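PDB 5D8Z: endoglucanase from Ganoderma lucidum, which probably hydrolyses internal beta-1,4-glucosidic bonds of cellulose and related glucans, as a fungal glycoside hydrolase of family 5. Local coordinates for residues Phe75-Gly80 with Ala99-Leu104. Numbering follows the deposited sequence.
Sequences FRLPVG and AEYDAL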
# COMPACT_ATOMS: atom_id res chain seq x y z
N PHE A 75 -8.21 3.44 2.22
CA PHE A 75 -8.08 2.01 1.94
C PHE A 75 -7.06 1.79 0.88
O PHE A 75 -6.86 2.60 0.00
CB PHE A 75 -9.43 1.41 1.57
CG PHE A 75 -10.42 1.56 2.67
CD1 PHE A 75 -10.19 0.92 3.89
CD2 PHE A 75 -11.46 2.42 2.56
CE1 PHE A 75 -11.05 1.10 4.96
CE2 PHE A 75 -12.34 2.61 3.62
CZ PHE A 75 -12.13 1.94 4.82
N ARG A 76 -6.39 0.66 0.98
CA ARG A 76 -5.37 0.36 0.04
C ARG A 76 -5.86 -0.80 -0.78
O ARG A 76 -6.27 -1.80 -0.22
CB ARG A 76 -4.11 0.01 0.77
CG ARG A 76 -2.94 -0.18 -0.16
CD ARG A 76 -1.66 -0.12 0.62
NE ARG A 76 -0.49 -0.28 -0.21
CZ ARG A 76 0.20 -1.41 -0.32
NH1 ARG A 76 -0.20 -2.52 0.29
NH2 ARG A 76 1.29 -1.42 -1.06
N LEU A 77 -5.77 -0.67 -2.10
CA LEU A 77 -6.43 -1.55 -3.05
C LEU A 77 -5.42 -2.18 -3.97
O LEU A 77 -5.16 -1.66 -5.08
CB LEU A 77 -7.41 -0.76 -3.92
CG LEU A 77 -8.43 0.14 -3.25
CD1 LEU A 77 -9.33 0.69 -4.34
CD2 LEU A 77 -9.21 -0.62 -2.20
N PRO A 78 -4.85 -3.32 -3.55
CA PRO A 78 -3.82 -3.98 -4.35
C PRO A 78 -4.32 -4.52 -5.67
O PRO A 78 -5.36 -5.15 -5.72
CB PRO A 78 -3.36 -5.12 -3.46
CG PRO A 78 -3.80 -4.75 -2.09
CD PRO A 78 -5.08 -4.00 -2.28
N VAL A 79 -3.58 -4.24 -6.74
CA VAL A 79 -3.88 -4.86 -8.03
C VAL A 79 -2.62 -5.04 -8.85
O VAL A 79 -1.75 -4.23 -8.78
CB VAL A 79 -4.89 -4.01 -8.82
CG1 VAL A 79 -4.31 -2.66 -9.19
CG2 VAL A 79 -5.31 -4.77 -10.06
N GLY A 80 -2.56 -6.08 -9.66
CA GLY A 80 -1.43 -6.36 -10.52
C GLY A 80 -1.44 -5.70 -11.88
O GLY A 80 -2.47 -5.53 -12.51
N ALA A 99 -12.83 -1.91 -15.46
CA ALA A 99 -14.19 -1.70 -14.93
C ALA A 99 -14.37 -2.37 -13.56
O ALA A 99 -14.88 -1.75 -12.61
CB ALA A 99 -15.19 -2.23 -15.91
N GLU A 100 -13.91 -3.62 -13.45
CA GLU A 100 -13.92 -4.31 -12.18
C GLU A 100 -13.17 -3.52 -11.12
O GLU A 100 -13.71 -3.24 -10.04
CB GLU A 100 -13.36 -5.72 -12.33
CG GLU A 100 -14.42 -6.74 -12.77
CD GLU A 100 -13.88 -8.09 -13.27
OE1 GLU A 100 -12.68 -8.46 -13.08
OE2 GLU A 100 -14.70 -8.83 -13.86
N TYR A 101 -11.95 -3.10 -11.44
CA TYR A 101 -11.10 -2.51 -10.42
C TYR A 101 -11.57 -1.13 -10.04
O TYR A 101 -11.48 -0.73 -8.89
CB TYR A 101 -9.66 -2.49 -10.84
CG TYR A 101 -8.74 -1.84 -9.83
CD1 TYR A 101 -8.40 -2.48 -8.65
CD2 TYR A 101 -8.21 -0.58 -10.06
CE1 TYR A 101 -7.54 -1.86 -7.73
CE2 TYR A 101 -7.36 0.02 -9.16
CZ TYR A 101 -7.04 -0.62 -8.01
OH TYR A 101 -6.21 0.02 -7.16
N ASP A 102 -12.09 -0.40 -11.01
CA ASP A 102 -12.62 0.92 -10.71
C ASP A 102 -13.80 0.79 -9.75
O ASP A 102 -13.92 1.60 -8.83
CB ASP A 102 -13.03 1.66 -11.97
CG ASP A 102 -13.60 3.04 -11.67
OD1 ASP A 102 -12.88 3.85 -11.04
OD2 ASP A 102 -14.76 3.32 -12.06
N ALA A 103 -14.65 -0.23 -9.92
CA ALA A 103 -15.81 -0.42 -8.99
C ALA A 103 -15.37 -0.52 -7.53
O ALA A 103 -16.07 -0.13 -6.65
CB ALA A 103 -16.63 -1.63 -9.35
N LEU A 104 -14.19 -1.03 -7.29
CA LEU A 104 -13.74 -1.13 -5.94
C LEU A 104 -13.33 0.25 -5.47
O LEU A 104 -13.71 0.69 -4.38
CB LEU A 104 -12.58 -2.11 -5.88
CG LEU A 104 -11.93 -2.42 -4.55
CD1 LEU A 104 -12.99 -2.70 -3.50
CD2 LEU A 104 -10.97 -3.60 -4.73
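Tyr-101 OH donates a hydrogen bond to the backbone O of Leu-77, 2.9 Å away, meeting a lone pair in the carbonyl plane with a C=O...OH angle of 144°. The acceptor lies at the edge of the phenol, near the ring plane. With CG anti to the backbone N (chi1 178°), Tyr-101 sends its ring from helix 95-110 across to strand 74-79. Val-79 lies over one face: its CG1 is 3.9 Å from the ring centroid, a CH-pi contact, while its CB sits 3.6 Å from Tyr-101 CE1 at the rim. Strand 74-79 is the second of the (beta/alpha)8 barrel of family 5 glycoside hydrolases, packed against helix 95-110, which leads on to the third strand, 114-119; the two segments run nearly antiparallel, at 167°, with axes 10.2 Å apart. Replacing Tyr-101 with a phenylalanine would probably leave the buried carbonyl of Leu-77 without its phenol donor. Two residues before Val-79, Leu-77 CD2 touches Leu-104 CG at 4.0 Å as the two leucines pass in opposite directions. Arg-76, whose side chain leaves the strand on the face away from the helix, forms salt bridges with Asp-118 and with Glu-276 of the glycan pocket.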